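Local coordinates for protein TetR-like transcriptional regulator (Rhodococcus, PDB 3F1B) that probably binds cis-regulatory DNA through an N-terminal helix-turn-helix and regulates transcription, as other TetR-family proteins do, at residues Arg130-Glu142 and Phe154-Glu166. Numbering follows the deposited sequence.
Sequences RDRLIELTAHLLE and FELIAIALVGAGE. With SO4 (sulfate ion), chain B.
R130 and E166 carry the charged end of this contact, a buried two-point salt bridge. NH2 of R130 gives a hydrogen bond of 2.8 Å to the syn lone pair of E166 OE1, while R130 NE points to E166 OE2 at the edge of the guanidinium. The match is twisted, the guanidinium and carboxylate planes lying 38° apart. With CG of R130 anti to the backbone N (chi1 -164°) and the chain bent at chi2, the group swings across to E166; M117 touches both residues, and Y113 of the second subunit packs on R130. A leucine in place of R130 would probably leave the buried E166 carboxylate without its countercharge. Apolar packing takes over along the two helices, both part of the C-terminal, TetR-like domain; the axes of 130-142 and 154-166 run at 123° to each other and come within 8.0 Å. I134 is a knob among E155, A158, I159 and V162: its CG2 meets I159 CG1 at 3.5 Å, and its CG1 lies against V162 CG2 at 3.7 Å. Small residues let the backbones come close beside it, A138 CB sitting 3.8 Å from A158 CB. T137 lays CG2 on A158 and L161 and turns OG1 back to L133 O, 2.9 Å away. Farther on, L141 CD1 presses on I157 CG2 at 3.5 Å, and the ring of F154 has E142 CA over one face.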
loop_
_atom_site.group_PDB
_atom_site.type_symbol
_atom_site.label_atom_id
_atom_site.label_comp_id
_atom_site.label_asym_id
_atom_site.label_seq_id
_atom_site.Cartn_x
_atom_site.Cartn_y
_atom_site.Cartn_z
ATOM N N ARG A 130 8.929 -3.630 -5.920
ATOM C CA ARG A 130 7.602 -4.223 -6.024
ATOM C C ARG A 130 7.277 -4.694 -7.415
ATOM O O ARG A 130 6.685 -5.758 -7.599
ATOM C CB ARG A 130 6.563 -3.190 -5.706
ATOM C CG ARG A 130 5.214 -3.775 -5.418
ATOM C CD ARG A 130 4.622 -2.879 -4.378
ATOM N NE ARG A 130 3.209 -3.110 -4.202
ATOM C CZ ARG A 130 2.294 -2.972 -5.156
ATOM N NH1 ARG A 130 2.658 -2.627 -6.387
ATOM N NH2 ARG A 130 1.014 -3.178 -4.859
ATOM N N ASP A 131 7.628 -3.872 -8.398
ATOM C CA ASP A 131 7.340 -4.198 -9.769
ATOM C C ASP A 131 8.173 -5.344 -10.257
ATOM O O ASP A 131 7.684 -6.204 -10.965
ATOM C CB ASP A 131 7.583 -2.996 -10.627
ATOM C CG ASP A 131 6.399 -2.104 -10.657
ATOM O OD1 ASP A 131 6.490 -0.955 -10.164
ATOM O OD2 ASP A 131 5.349 -2.596 -11.144
ATOM N N ARG A 132 9.432 -5.351 -9.864
ATOM C CA ARG A 132 10.295 -6.439 -10.169
ATOM C C ARG A 132 9.694 -7.695 -9.531
ATOM O O ARG A 132 9.610 -8.735 -10.189
ATOM C CB ARG A 132 11.732 -6.142 -9.699
ATOM C CG ARG A 132 12.724 -7.304 -9.909
ATOM C CD ARG A 132 12.621 -7.903 -11.319
ATOM N NE ARG A 132 13.474 -9.074 -11.515
ATOM C CZ ARG A 132 13.626 -9.716 -12.679
ATOM N NH1 ARG A 132 12.953 -9.345 -13.777
ATOM N NH2 ARG A 132 14.443 -10.757 -12.754
ATOM N N LEU A 133 9.232 -7.599 -8.285
ATOM C CA LEU A 133 8.607 -8.741 -7.595
ATOM C C LEU A 133 7.366 -9.222 -8.346
ATOM O O LEU A 133 7.192 -10.435 -8.543
ATOM C CB LEU A 133 8.206 -8.395 -6.161
ATOM C CG LEU A 133 9.292 -8.273 -5.121
ATOM C CD1 LEU A 133 8.749 -7.812 -3.770
ATOM C CD2 LEU A 133 10.010 -9.585 -4.966
ATOM N N ILE A 134 6.502 -8.299 -8.767
ATOM C CA ILE A 134 5.336 -8.653 -9.623
ATOM C C ILE A 134 5.715 -9.396 -10.934
ATOM O O ILE A 134 5.091 -10.400 -11.297
ATOM C CB ILE A 134 4.463 -7.398 -9.903
ATOM C CG1 ILE A 134 3.748 -6.976 -8.638
ATOM C CG2 ILE A 134 3.440 -7.664 -11.057
ATOM C CD1 ILE A 134 3.298 -5.504 -8.648
ATOM N N GLU A 135 6.736 -8.893 -11.635
ATOM C CA GLU A 135 7.347 -9.527 -12.790
ATOM C C GLU A 135 7.918 -10.916 -12.504
ATOM O O GLU A 135 7.784 -11.824 -13.299
ATOM C CB GLU A 135 8.470 -8.607 -13.291
ATOM C CG GLU A 135 9.401 -9.225 -14.340
ATOM C CD GLU A 135 10.494 -8.246 -14.871
ATOM O OE1 GLU A 135 10.814 -8.321 -16.077
ATOM O OE2 GLU A 135 11.048 -7.421 -14.099
ATOM N N LEU A 136 8.593 -11.080 -11.377
ATOM C CA LEU A 136 9.082 -12.397 -11.001
ATOM C C LEU A 136 7.913 -13.366 -10.776
ATOM O O LEU A 136 7.995 -14.534 -11.128
ATOM C CB LEU A 136 9.937 -12.320 -9.732
ATOM C CG LEU A 136 11.382 -11.856 -9.994
ATOM C CD1 LEU A 136 12.072 -11.224 -8.752
ATOM C CD2 LEU A 136 12.295 -12.918 -10.722
ATOM N N THR A 137 6.813 -12.871 -10.213
ATOM C CA THR A 137 5.686 -13.713 -9.887
ATOM C C THR A 137 4.943 -14.158 -11.128
ATOM O O THR A 137 4.453 -15.293 -11.183
ATOM C CB THR A 137 4.726 -12.926 -8.975
ATOM O OG1 THR A 137 5.445 -12.590 -7.805
ATOM C CG2 THR A 137 3.511 -13.724 -8.584
ATOM N N ALA A 138 4.777 -13.248 -12.084
ATOM C CA ALA A 138 4.119 -13.599 -13.346
ATOM C C ALA A 138 4.885 -14.660 -14.090
ATOM O O ALA A 138 4.269 -15.553 -14.669
ATOM C CB ALA A 138 3.982 -12.390 -14.226
ATOM N N HIS A 139 6.215 -14.541 -14.117
ATOM C CA HIS A 139 7.072 -15.554 -14.735
ATOM C C HIS A 139 6.878 -16.899 -14.066
ATOM O O HIS A 139 6.768 -17.901 -14.744
ATOM C CB HIS A 139 8.560 -15.219 -14.617
ATOM C CG HIS A 139 9.022 -14.057 -15.446
ATOM N ND1 HIS A 139 10.264 -13.470 -15.264
ATOM C CD2 HIS A 139 8.439 -13.390 -16.472
ATOM C CE1 HIS A 139 10.426 -12.496 -16.146
ATOM N NE2 HIS A 139 9.334 -12.426 -16.890
ATOM N N LEU A 140 6.850 -16.968 -12.735
ATOM C CA LEU A 140 6.682 -18.299 -12.167
ATOM C C LEU A 140 5.261 -18.833 -12.327
ATOM O O LEU A 140 5.067 -20.045 -12.495
ATOM C CB LEU A 140 7.204 -18.402 -10.753
ATOM C CG LEU A 140 6.341 -17.956 -9.609
ATOM C CD1 LEU A 140 5.233 -19.024 -9.312
ATOM C CD2 LEU A 140 7.294 -17.785 -8.444
ATOM N N LEU A 141 4.276 -17.940 -12.305
ATOM C CA LEU A 141 2.912 -18.354 -12.599
ATOM C C LEU A 141 2.886 -18.867 -14.044
ATOM O O LEU A 141 2.229 -19.846 -14.329
ATOM C CB LEU A 141 1.875 -17.235 -12.353
ATOM C CG LEU A 141 1.622 -16.857 -10.896
ATOM C CD1 LEU A 141 0.657 -15.708 -10.835
ATOM C CD2 LEU A 141 1.123 -18.020 -10.020
ATOM N N GLU A 142 3.633 -18.231 -14.943
ATOM C CA GLU A 142 3.732 -18.733 -16.316
ATOM C C GLU A 142 4.498 -20.061 -16.367
ATOM O O GLU A 142 4.006 -21.056 -16.919
ATOM C CB GLU A 142 4.366 -17.704 -17.240
ATOM C CG GLU A 142 4.053 -17.961 -18.720
ATOM C CD GLU A 142 3.721 -16.681 -19.502
ATOM O OE1 GLU A 142 3.944 -15.562 -18.963
ATOM O OE2 GLU A 142 3.230 -16.798 -20.656
ATOM N N PHE A 154 -1.508 -13.333 -16.865
ATOM C CA PHE A 154 -0.442 -13.670 -15.882
ATOM C C PHE A 154 0.141 -12.533 -15.042
ATOM O O PHE A 154 0.260 -12.672 -13.805
ATOM C CB PHE A 154 0.656 -14.560 -16.474
ATOM C CG PHE A 154 0.165 -15.924 -16.838
ATOM C CD1 PHE A 154 0.088 -16.317 -18.168
ATOM C CD2 PHE A 154 -0.269 -16.801 -15.855
ATOM C CE1 PHE A 154 -0.388 -17.580 -18.509
ATOM C CE2 PHE A 154 -0.754 -18.059 -16.185
ATOM C CZ PHE A 154 -0.816 -18.448 -17.509
ATOM N N GLU A 155 0.516 -11.429 -15.695
ATOM C CA GLU A 155 0.921 -10.228 -14.971
ATOM C C GLU A 155 -0.229 -9.860 -14.050
ATOM O O GLU A 155 -0.023 -9.428 -12.922
ATOM C CB GLU A 155 1.269 -9.066 -15.920
ATOM C CG GLU A 155 2.054 -7.878 -15.260
ATOM C CD GLU A 155 3.604 -7.893 -15.458
ATOM O OE1 GLU A 155 4.114 -8.270 -16.546
ATOM O OE2 GLU A 155 4.329 -7.479 -14.519
ATOM N N LEU A 156 -1.443 -10.126 -14.516
ATOM C CA LEU A 156 -2.663 -9.729 -13.816
ATOM C C LEU A 156 -2.954 -10.549 -12.539
ATOM O O LEU A 156 -3.281 -9.990 -11.473
ATOM C CB LEU A 156 -3.823 -9.792 -14.810
ATOM C CG LEU A 156 -5.259 -9.471 -14.416
ATOM C CD1 LEU A 156 -5.415 -8.258 -13.463
ATOM C CD2 LEU A 156 -6.072 -9.274 -15.684
ATOM N N ILE A 157 -2.832 -11.868 -12.653
ATOM C CA ILE A 157 -2.825 -12.720 -11.491
ATOM C C ILE A 157 -1.639 -12.297 -10.602
ATOM O O ILE A 157 -1.798 -12.134 -9.377
ATOM C CB ILE A 157 -2.720 -14.222 -11.876
ATOM C CG1 ILE A 157 -3.748 -14.566 -12.921
ATOM C CG2 ILE A 157 -2.806 -15.137 -10.623
ATOM C CD1 ILE A 157 -5.192 -14.378 -12.476
ATOM N N ALA A 158 -0.487 -12.012 -11.208
ATOM C CA ALA A 158 0.658 -11.632 -10.370
ATOM C C ALA A 158 0.395 -10.436 -9.535
ATOM O O ALA A 158 0.777 -10.392 -8.378
ATOM C CB ALA A 158 1.938 -11.417 -11.187
ATOM N N ILE A 159 -0.218 -9.431 -10.125
ATOM C CA ILE A 159 -0.424 -8.172 -9.430
ATOM C C ILE A 159 -1.424 -8.404 -8.324
ATOM O O ILE A 159 -1.227 -7.928 -7.208
ATOM C CB ILE A 159 -1.001 -7.111 -10.401
ATOM C CG1 ILE A 159 0.049 -6.725 -11.469
ATOM C CG2 ILE A 159 -1.459 -5.863 -9.645
ATOM C CD1 ILE A 159 -0.564 -6.289 -12.906
ATOM N N ALA A 160 -2.530 -9.097 -8.634
ATOM C CA ALA A 160 -3.521 -9.404 -7.606
ATOM C C ALA A 160 -2.920 -10.215 -6.429
ATOM O O ALA A 160 -3.243 -9.917 -5.273
ATOM C CB ALA A 160 -4.637 -10.165 -8.203
ATOM N N LEU A 161 -2.106 -11.247 -6.721
ATOM C CA LEU A 161 -1.419 -12.067 -5.694
ATOM C C LEU A 161 -0.447 -11.235 -4.828
ATOM O O LEU A 161 -0.300 -11.453 -3.611
ATOM C CB LEU A 161 -0.608 -13.168 -6.387
ATOM C CG LEU A 161 -0.281 -14.557 -5.747
ATOM C CD1 LEU A 161 1.134 -15.059 -6.009
ATOM C CD2 LEU A 161 -0.647 -14.779 -4.210
ATOM N N VAL A 162 0.238 -10.266 -5.430
ATOM C CA VAL A 162 1.187 -9.452 -4.657
ATOM C C VAL A 162 0.453 -8.462 -3.759
ATOM O O VAL A 162 0.835 -8.243 -2.581
ATOM C CB VAL A 162 2.187 -8.709 -5.577
ATOM C CG1 VAL A 162 2.990 -7.618 -4.798
ATOM C CG2 VAL A 162 3.158 -9.749 -6.205
ATOM N N GLY A 163 -0.599 -7.868 -4.320
ATOM C CA GLY A 163 -1.442 -7.001 -3.564
ATOM C C GLY A 163 -2.061 -7.751 -2.417
ATOM O O GLY A 163 -2.144 -7.227 -1.330
ATOM N N ALA A 164 -2.523 -8.973 -2.668
ATOM C CA ALA A 164 -3.109 -9.800 -1.607
ATOM C C ALA A 164 -2.071 -10.144 -0.509
ATOM O O ALA A 164 -2.364 -10.044 0.652
ATOM C CB ALA A 164 -3.745 -11.078 -2.210
ATOM N N GLY A 165 -0.860 -10.488 -0.925
ATOM C CA GLY A 165 0.253 -10.790 -0.053
ATOM C C GLY A 165 0.644 -9.615 0.806
ATOM O O GLY A 165 1.005 -9.794 1.999
ATOM N N GLU A 166 0.555 -8.415 0.222
ATOM C CA GLU A 166 0.910 -7.203 0.962
ATOM C C GLU A 166 -0.078 -6.992 2.045
ATOM O O GLU A 166 0.330 -6.783 3.174
ATOM C CB GLU A 166 0.884 -5.997 0.058
ATOM C CG GLU A 166 2.088 -5.945 -0.837
ATOM C CD GLU A 166 1.992 -4.830 -1.845
ATOM O OE1 GLU A 166 0.971 -4.709 -2.550
ATOM O OE2 GLU A 166 2.935 -4.081 -1.976
HETATM S S SO4 B . 13.854 -12.785 -15.211
HETATM O O1 SO4 B . 13.654 -12.863 -16.656
HETATM O O2 SO4 B . 15.203 -12.273 -14.948
HETATM O O3 SO4 B . 12.847 -11.878 -14.676
HETATM O O4 SO4 B . 13.666 -14.099 -14.592
#